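Local structure of amino acid ABC superfamily ATP binding cassette transporter, binding protein (Streptococcus pneumoniae, 4H5G) at residues 80-83 and 87-90; 136-141 and 167-172; 155-160 and 183-188. The protein binds L-arginine and probably delivers it to a membrane-embedded ABC importer as the extracellular substrate-binding component of an amino acid uptake system. One frame throughout, in Å; residues are numbered along the deposited sequence. Where two conformers were deposited one is given.

Overall arrangement
Following the chain from the N terminus, interaction 1 comes first and closes a short loop: only three residues separate 80-83 from 87-90, and both segments hold the bound arginine. Interactions 2 and 3 lie further along and cross each other, since 155-160 falls between 136-141 and 167-172, while 183-188 follows both. They join helices 133-141 and 153-162 to strands 167-171 and 185-187 of one five-stranded mixed sheet, and they touch through Val168 and Leu160. The centres of interactions 1 and 2 are about 16 Å apart, and the ligand bridges them; the centre of interaction 3 lies about 25 Å from that of interaction 1, on the opposite side of the chain's centre.

Interaction 1: residues 80-83 and 87-90; sequences AGIS and ERKE. With ARG (arginine), chain L.
The arginine-binding site of this type II periplasmic binding protein is built here from the loop 80-83 and from Arg88 on the short helix 86-89, where Ser83 and Arg88 meet at the ligand's carboxylate. Arginine suits this place because one planar group can donate to several acceptors at once. Its chain runs extended from CG to NE and carries the guanidinium to the carboxylate, with the ligand's carboxyl carbon in its plane. Arg88 NH1 gives a nearly straight bond to ligand O (2.8 Å, 171°), while Arg88 NH2 donates to ligand OXT at 3.0 Å. NH1 also donates to Ser83 O at 3.0 Å, in the carbonyl plane and on a lone pair, so this second bond restrains the group's rotation. Ligand O is gripped again by Ser83 N, 2.8 Å away. With chi1 at -59°, Ser83 OG lies beside its own backbone N and receives the ligand's amino N at 3.1 Å; a short hydroxyl side chain puts an acceptor beside the ligand's amino group. Gly81 O takes the same amino N at 2.8 Å, with the backbone at a positive phi that glycine adopts readily. Further along the ligand, its NE donates to Ala80 O at 2.9 Å. Ile82 brings an apolar branch to Arg88, its CG2 lying 3.6 Å from NH1. Phe63 from a loop and Phe94 of strand 92-94 touch both Ile82 and Arg88, and the loop that follows strand 77-78 and leads into helix 86-89 is tied by backbone bonding from Ile82 to Ala201.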
loop_
_atom_site.group_PDB
_atom_site.type_symbol
_atom_site.label_atom_id
_atom_site.label_comp_id
_atom_site.label_asym_id
_atom_site.label_seq_id
_atom_site.Cartn_x
_atom_site.Cartn_y
_atom_site.Cartn_z
ATOM N N ALA A 80 5.168 -0.339 1.393
ATOM C CA ALA A 80 4.180 0.470 0.671
ATOM C C ALA A 80 2.897 -0.306 0.447
ATOM O O ALA A 80 2.359 -0.314 -0.663
ATOM C CB ALA A 80 4.760 0.932 -0.669
ATOM N N GLY A 81 2.421 -0.972 1.501
ATOM C CA GLY A 81 1.225 -1.805 1.372
ATOM C C GLY A 81 1.432 -2.845 0.284
ATOM O O GLY A 81 0.550 -3.114 -0.543
ATOM N N ILE A 82 2.616 -3.446 0.289
ATOM C CA ILE A 82 3.033 -4.303 -0.821
ATOM C C ILE A 82 2.577 -5.738 -0.625
ATOM O O ILE A 82 2.994 -6.397 0.326
ATOM C CB ILE A 82 4.565 -4.309 -0.951
ATOM C CG1 ILE A 82 5.079 -2.882 -1.202
ATOM C CG2 ILE A 82 5.012 -5.274 -2.057
ATOM C CD1 ILE A 82 6.611 -2.764 -1.150
ATOM N N SER A 83 1.735 -6.223 -1.542
ATOM C CA SER A 83 1.300 -7.625 -1.540
ATOM C C SER A 83 2.476 -8.574 -1.799
ATOM O O SER A 83 3.179 -8.444 -2.798
ATOM C CB SER A 83 0.227 -7.829 -2.616
ATOM O OG SER A 83 -0.891 -6.994 -2.406
ATOM N N GLU A 87 4.940 -14.074 -7.664
ATOM C CA GLU A 87 5.730 -13.451 -8.729
ATOM C C GLU A 87 6.812 -12.566 -8.122
ATOM O O GLU A 87 7.988 -12.621 -8.501
ATOM C CB GLU A 87 4.827 -12.619 -9.654
ATOM C CG GLU A 87 3.829 -13.428 -10.489
ATOM C CD GLU A 87 2.829 -14.216 -9.647
ATOM O OE1 GLU A 87 2.385 -13.691 -8.601
ATOM O OE2 GLU A 87 2.504 -15.367 -10.022
ATOM N N ARG A 88 6.417 -11.751 -7.159
ATOM C CA ARG A 88 7.373 -10.843 -6.541
ATOM C C ARG A 88 8.399 -11.595 -5.712
ATOM O O ARG A 88 9.540 -11.163 -5.589
ATOM C CB ARG A 88 6.646 -9.789 -5.707
ATOM C CG ARG A 88 5.944 -8.741 -6.570
ATOM C CD ARG A 88 4.993 -7.912 -5.751
ATOM N NE ARG A 88 4.360 -6.860 -6.547
ATOM C CZ ARG A 88 3.395 -6.073 -6.091
ATOM N NH1 ARG A 88 2.946 -6.249 -4.859
ATOM N NH2 ARG A 88 2.878 -5.130 -6.867
ATOM N N LYS A 89 7.996 -12.739 -5.166
ATOM C CA LYS A 89 8.918 -13.545 -4.367
ATOM C C LYS A 89 10.032 -14.176 -5.196
ATOM O O LYS A 89 11.006 -14.675 -4.640
ATOM C CB LYS A 89 8.158 -14.625 -3.582
ATOM C CG LYS A 89 7.338 -14.077 -2.418
ATOM C CD LYS A 89 6.531 -15.190 -1.729
ATOM C CE LYS A 89 5.733 -14.655 -0.531
ATOM N NZ LYS A 89 4.944 -15.750 0.134
ATOM N N GLU A 90 9.882 -14.170 -6.517
ATOM C CA GLU A 90 10.950 -14.648 -7.395
ATOM C C GLU A 90 12.132 -13.679 -7.404
ATOM O O GLU A 90 13.269 -14.076 -7.652
ATOM C CB GLU A 90 10.434 -14.836 -8.821
ATOM C CG GLU A 90 9.386 -15.916 -8.944
ATOM C CD GLU A 90 8.798 -16.008 -10.338
ATOM O OE1 GLU A 90 9.501 -15.680 -11.318
ATOM O OE2 GLU A 90 7.621 -16.411 -10.449
HETATM N N ARG L . -1.267 -3.961 -2.445
HETATM C CA ARG L . -1.118 -3.587 -3.859
HETATM C C ARG L . 0.170 -4.131 -4.436
HETATM O O ARG L . 1.108 -4.504 -3.713
HETATM C CB ARG L . -1.166 -2.063 -4.037
HETATM C CG ARG L . -0.219 -1.283 -3.128
HETATM C CD ARG L . -0.164 0.202 -3.518
HETATM N NE ARG L . 0.606 0.990 -2.545
HETATM C CZ ARG L . 0.782 2.307 -2.599
HETATM N NH1 ARG L . 1.491 2.927 -1.657
HETATM N NH2 ARG L . 0.243 3.002 -3.594
HETATM O OXT ARG L . 0.301 -4.218 -5.660
#

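Interaction 2: residues 136-141 and 167-172. With ARG (arginine), chain L.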
loop_
_atom_site.group_PDB
_atom_site.type_symbol
_atom_site.label_atom_id
_atom_site.label_comp_id
_atom_site.label_asym_id
_atom_site.label_seq_id
_atom_site.Cartn_x
_atom_site.Cartn_y
_atom_site.Cartn_z
ATOM N N SER A 136 -3.722 -5.899 -11.812
ATOM C CA SER A 136 -3.604 -7.227 -12.417
ATOM C C SER A 136 -4.920 -7.983 -12.345
ATOM O O SER A 136 -5.310 -8.668 -13.288
ATOM C CB SER A 136 -2.506 -8.041 -11.725
ATOM O OG SER A 136 -1.230 -7.474 -11.933
ATOM N N MET A 137 -5.593 -7.862 -11.209
ATOM C CA MET A 137 -6.858 -8.555 -10.978
ATOM C C MET A 137 -7.919 -8.120 -11.975
ATOM O O MET A 137 -8.670 -8.940 -12.501
ATOM C CB MET A 137 -7.333 -8.304 -9.540
ATOM C CG MET A 137 -6.465 -8.994 -8.504
ATOM S SD MET A 137 -6.939 -8.502 -6.842
ATOM C CE MET A 137 -8.541 -9.306 -6.709
ATOM N N VAL A 138 -7.984 -6.822 -12.247
ATOM C CA VAL A 138 -8.950 -6.339 -13.233
ATOM C C VAL A 138 -8.621 -6.875 -14.629
ATOM O O VAL A 138 -9.509 -7.343 -15.346
ATOM C CB VAL A 138 -9.023 -4.802 -13.254
ATOM C CG1 VAL A 138 -9.930 -4.334 -14.399
ATOM C CG2 VAL A 138 -9.557 -4.271 -11.920
ATOM N N LYS A 139 -7.346 -6.812 -15.007
ATOM C CA LYS A 139 -6.919 -7.324 -16.316
ATOM C C LYS A 139 -7.252 -8.795 -16.495
ATOM O O LYS A 139 -7.630 -9.221 -17.589
ATOM C CB LYS A 139 -5.413 -7.124 -16.528
ATOM C CG LYS A 139 -4.981 -5.680 -16.727
ATOM C CD LYS A 139 -3.500 -5.602 -17.093
ATOM C CE LYS A 139 -3.027 -4.160 -17.231
ATOM N NZ LYS A 139 -1.556 -4.088 -17.486
ATOM N N GLU A 140 -7.112 -9.564 -15.420
ATOM C CA GLU A 140 -7.349 -11.008 -15.466
ATOM C C GLU A 140 -8.817 -11.394 -15.382
ATOM O O GLU A 140 -9.278 -12.263 -16.117
ATOM C CB GLU A 140 -6.634 -11.706 -14.310
ATOM C CG GLU A 140 -5.138 -11.747 -14.380
ATOM C CD GLU A 140 -4.585 -12.739 -13.377
ATOM O OE1 GLU A 140 -5.069 -13.890 -13.367
ATOM O OE2 GLU A 140 -3.698 -12.367 -12.584
ATOM N N GLN A 141 -9.541 -10.762 -14.465
ATOM C CA GLN A 141 -10.895 -11.202 -14.149
ATOM C C GLN A 141 -11.950 -10.394 -14.887
ATOM O O GLN A 141 -13.079 -10.840 -15.058
ATOM C CB GLN A 141 -11.132 -11.170 -12.634
ATOM C CG GLN A 141 -10.137 -12.015 -11.840
ATOM C CD GLN A 141 -10.493 -12.110 -10.366
ATOM O OE1 GLN A 141 -11.669 -12.198 -10.000
ATOM N NE2 GLN A 141 -9.475 -12.076 -9.513
ATOM N N ALA A 167 -15.313 3.445 -11.167
ATOM C CA ALA A 167 -14.926 2.589 -10.052
ATOM C C ALA A 167 -13.414 2.481 -10.022
ATOM O O ALA A 167 -12.796 2.311 -11.064
ATOM C CB ALA A 167 -15.539 1.218 -10.208
ATOM N N VAL A 168 -12.829 2.579 -8.831
ATOM C CA VAL A 168 -11.380 2.451 -8.693
ATOM C C VAL A 168 -11.063 1.250 -7.814
ATOM O O VAL A 168 -11.535 1.168 -6.680
ATOM C CB VAL A 168 -10.761 3.700 -8.048
ATOM C CG1 VAL A 168 -9.227 3.568 -8.030
ATOM C CG2 VAL A 168 -11.162 4.965 -8.801
ATOM N N HIS A 169 -10.260 0.319 -8.332
ATOM C CA HIS A 169 -9.879 -0.880 -7.574
ATOM C C HIS A 169 -8.685 -0.558 -6.680
ATOM O O HIS A 169 -7.704 0.027 -7.142
ATOM C CB HIS A 169 -9.496 -2.008 -8.543
ATOM C CG HIS A 169 -9.768 -3.385 -8.025
ATOM N ND1 HIS A 169 -8.977 -4.468 -8.344
ATOM C CD2 HIS A 169 -10.759 -3.864 -7.234
ATOM C CE1 HIS A 169 -9.462 -5.553 -7.763
ATOM N NE2 HIS A 169 -10.550 -5.217 -7.089
ATOM N N MET A 170 -8.754 -0.947 -5.403
ATOM C CA MET A 170 -7.686 -0.613 -4.447
ATOM C C MET A 170 -7.785 -1.470 -3.194
ATOM O O MET A 170 -8.793 -2.122 -2.967
ATOM C CB MET A 170 -7.766 0.872 -4.063
ATOM C CG MET A 170 -9.043 1.212 -3.285
ATOM S SD MET A 170 -9.183 2.970 -2.884
ATOM C CE MET A 170 -9.368 3.693 -4.505
ATOM N N ASP A 171 -6.745 -1.464 -2.367
ATOM C CA ASP A 171 -6.824 -2.188 -1.097
ATOM C C ASP A 171 -7.975 -1.650 -0.254
ATOM O O ASP A 171 -8.184 -0.447 -0.192
ATOM C CB ASP A 171 -5.496 -2.094 -0.337
ATOM C CG ASP A 171 -4.429 -2.983 -0.948
ATOM O OD1 ASP A 171 -4.440 -4.191 -0.646
ATOM O OD2 ASP A 171 -3.614 -2.487 -1.759
ATOM N N GLU A 172 -8.734 -2.544 0.376
ATOM C CA GLU A 172 -9.931 -2.124 1.129
ATOM C C GLU A 172 -9.739 -0.989 2.170
ATOM O O GLU A 172 -10.562 -0.067 2.227
ATOM C CB GLU A 172 -10.648 -3.332 1.767
ATOM C CG GLU A 172 -11.783 -2.911 2.700
ATOM C CD GLU A 172 -12.743 -4.036 3.019
ATOM O OE1 GLU A 172 -12.481 -4.790 3.978
ATOM O OE2 GLU A 172 -13.767 -4.162 2.316
HETATM N N ARG L . -1.267 -3.961 -2.445
HETATM C CA ARG L . -1.118 -3.587 -3.859
HETATM C C ARG L . 0.170 -4.131 -4.436
HETATM O O ARG L . 1.108 -4.504 -3.713
HETATM C CB ARG L . -1.166 -2.063 -4.037
HETATM C CG ARG L . -0.219 -1.283 -3.128
HETATM C CD ARG L . -0.164 0.202 -3.518
HETATM N NE ARG L . 0.606 0.990 -2.545
HETATM C CZ ARG L . 0.782 2.307 -2.599
HETATM N NH1 ARG L . 1.491 2.927 -1.657
HETATM N NH2 ARG L . 0.243 3.002 -3.594
HETATM O OXT ARG L . 0.301 -4.218 -5.660
#
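His169 of strand 167-171 packs against Met137 and Val138 of helix 133-141, and the tight part of the contact is confined to these three buried side chains. Val138 CG2 comes to 3.6 Å from His169 ND1, approaching the ring obliquely, as the two side chains run alongside one another, pointing contrary ways. Met137 lies roughly perpendicular to the histidine side chain. Its CB lies at the ring edge, 3.9 Å from His169 CE1; SD lies close to that same carbon, and the bend at chi3 (70°) brings CE back to it as well. The sulfur stands 5.0 Å from the centroid of the His169 ring, 71° off its normal, a Met-aromatic contact made obliquely. A flexible thioether can follow the outline of a ring, while a branched valine fills the shorter distance from the helix. ND1 is satisfied by a hydrogen bond to Pro134 O, in the first turn of the helix, and Phe105 stacks with the ring. By contrast, Lys139 and Glu140 lie on the solvent side of the helix, where long charged chains can be hydrated, and they make no contact with the strand. Two residues beyond the histidine, Asp171 OD2 accepts the ligand's amino N at 2.9 Å; Tyr22 and Asn101 also bond this carboxylate, which would tend to hold it in position. A helix packed on a central sheet whose strand end carries a ligand-binding carboxylate is typical of the alpha/beta lobes of type II periplasmic binding proteins.

Interaction 3: residues 155-160 and 183-188; sequences EAVNEL and AGLAVA
Apolar packing makes up the whole of this contact, in which Leu185 of strand 185-187 reaches Val157 and Leu160 of helix 153-162. The closest approach is between leucine methyls, Leu160 CD2 and Leu185 CD2, 3.9 Å apart, where the leucines overlap side by side, each heading for the other's backbone. Leu185 forks at its end, and the second branch serves another neighbour: its CD1 lies 4.3 Å from Val157 CG1, a looser touch. A first torsion of -54° places Leu185 CG beside its own backbone N, while Leu160 holds CG anti to N (chi1 170°), and both leucines leave their backbones toward the opposite segment. Leucine suits these positions because its reach spans the gap between backbones, whose CA atoms are 9.2 Å apart at Leu160 and Leu185. Val157 stands one helical turn before Leu160, so the two present their methyls on neighbouring parts of one helix face.

The fold explains the pairing. In this lobe of the type II periplasmic binding protein, helix 153-162 lies against the mixed sheet, and strand 185-187 forms one outer edge of that sheet, next to strand 103-108. Leu106 of that neighbouring strand touches both Val157 and Leu160, while Val168 of strand 167-171 also packs on Leu160, continuing the apolar layer across the sheet.

No hydrogen bond joins the two segments. Leu160 N bonds to Ala156 O at 3.0 Å within the helix, while Leu160 O accepts from His108 NE2 of strand 103-108, tying the helix to the sheet. The edge strand is fixed by backbone bonding of Ala186 with Val107 and of Ala188 with Phe105.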
loop_
_atom_site.group_PDB
_atom_site.type_symbol
_atom_site.label_atom_id
_atom_site.label_comp_id
_atom_site.label_asym_id
_atom_site.label_seq_id
_atom_site.Cartn_x
_atom_site.Cartn_y
_atom_site.Cartn_z
ATOM N N GLU A 155 -4.691 10.482 -8.286
ATOM C CA GLU A 155 -5.185 10.845 -9.617
ATOM C C GLU A 155 -6.339 9.935 -10.038
ATOM O O GLU A 155 -7.308 10.398 -10.650
ATOM C CB GLU A 155 -4.053 10.827 -10.657
ATOM C CG GLU A 155 -4.511 11.012 -12.109
ATOM C CD GLU A 155 -5.165 12.364 -12.388
ATOM O OE1 GLU A 155 -4.947 13.319 -11.613
ATOM O OE2 GLU A 155 -5.899 12.474 -13.398
ATOM N N ALA A 156 -6.252 8.654 -9.691
ATOM C CA ALA A 156 -7.358 7.732 -9.982
ATOM C C ALA A 156 -8.626 8.215 -9.305
ATOM O O ALA A 156 -9.702 8.247 -9.911
ATOM C CB ALA A 156 -7.017 6.311 -9.543
ATOM N N VAL A 157 -8.504 8.608 -8.043
ATOM C CA VAL A 157 -9.680 9.063 -7.303
ATOM C C VAL A 157 -10.181 10.413 -7.821
ATOM O O VAL A 157 -11.388 10.658 -7.867
ATOM C CB VAL A 157 -9.424 9.077 -5.782
ATOM C CG1 VAL A 157 -10.637 9.661 -5.030
ATOM C CG2 VAL A 157 -9.135 7.671 -5.296
ATOM N N ASN A 158 -9.267 11.289 -8.234
ATOM C CA ASN A 158 -9.702 12.533 -8.874
ATOM C C ASN A 158 -10.504 12.263 -10.140
ATOM O O ASN A 158 -11.474 12.958 -10.426
ATOM C CB ASN A 158 -8.518 13.451 -9.194
ATOM C CG ASN A 158 -7.977 14.167 -7.966
ATOM O OD1 ASN A 158 -8.679 14.346 -6.967
ATOM N ND2 ASN A 158 -6.717 14.586 -8.042
ATOM N N GLU A 159 -10.105 11.246 -10.897
ATOM C CA GLU A 159 -10.836 10.914 -12.118
ATOM C C GLU A 159 -12.210 10.315 -11.813
ATOM O O GLU A 159 -13.177 10.572 -12.533
ATOM C CB GLU A 159 -9.993 10.014 -13.044
ATOM C CG GLU A 159 -8.755 10.743 -13.567
ATOM C CD GLU A 159 -8.072 10.019 -14.727
ATOM O OE1 GLU A 159 -8.676 9.086 -15.297
ATOM O OE2 GLU A 159 -6.926 10.386 -15.064
ATOM N N LEU A 160 -12.293 9.550 -10.729
ATOM C CA LEU A 160 -13.589 9.057 -10.239
ATOM C C LEU A 160 -14.494 10.233 -9.863
ATOM O O LEU A 160 -15.651 10.303 -10.275
ATOM C CB LEU A 160 -13.380 8.138 -9.032
ATOM C CG LEU A 160 -14.659 7.749 -8.280
ATOM C CD1 LEU A 160 -15.559 6.881 -9.156
ATOM C CD2 LEU A 160 -14.355 7.041 -6.958
ATOM N N ALA A 183 -17.572 12.954 1.132
ATOM C CA ALA A 183 -19.035 12.820 1.133
ATOM C C ALA A 183 -19.674 11.911 0.068
ATOM O O ALA A 183 -20.579 11.129 0.376
ATOM C CB ALA A 183 -19.685 14.207 1.092
ATOM N N GLY A 184 -19.227 12.032 -1.179
ATOM C CA GLY A 184 -19.918 11.401 -2.297
ATOM C C GLY A 184 -19.458 10.006 -2.670
ATOM O O GLY A 184 -19.894 9.456 -3.680
ATOM N N LEU A 185 -18.605 9.426 -1.829
ATOM C CA LEU A 185 -17.901 8.182 -2.156
ATOM C C LEU A 185 -18.284 7.034 -1.232
ATOM O O LEU A 185 -18.696 7.247 -0.089
ATOM C CB LEU A 185 -16.385 8.396 -2.129
ATOM C CG LEU A 185 -15.936 9.552 -3.030
ATOM C CD1 LEU A 185 -14.420 9.781 -2.954
ATOM C CD2 LEU A 185 -16.378 9.315 -4.470
ATOM N N ALA A 186 -18.141 5.812 -1.735
ATOM C CA ALA A 186 -18.518 4.632 -0.974
ATOM C C ALA A 186 -17.784 3.410 -1.484
ATOM O O ALA A 186 -17.268 3.409 -2.590
ATOM C CB ALA A 186 -20.024 4.417 -1.046
ATOM N N VAL A 187 -17.745 2.367 -0.670
ATOM C CA VAL A 187 -17.158 1.105 -1.095
ATOM C C VAL A 187 -18.248 0.245 -1.734
ATOM O O VAL A 187 -19.305 0.044 -1.142
ATOM C CB VAL A 187 -16.539 0.384 0.105
ATOM C CG1 VAL A 187 -15.888 -0.934 -0.331
ATOM C CG2 VAL A 187 -15.528 1.302 0.807
ATOM N N ALA A 188 -17.994 -0.248 -2.948
ATOM C CA ALA A 188 -18.961 -1.086 -3.669
ATOM C C ALA A 188 -19.174 -2.396 -2.913
ATOM O O ALA A 188 -18.297 -2.830 -2.178
ATOM C CB ALA A 188 -18.475 -1.355 -5.079
#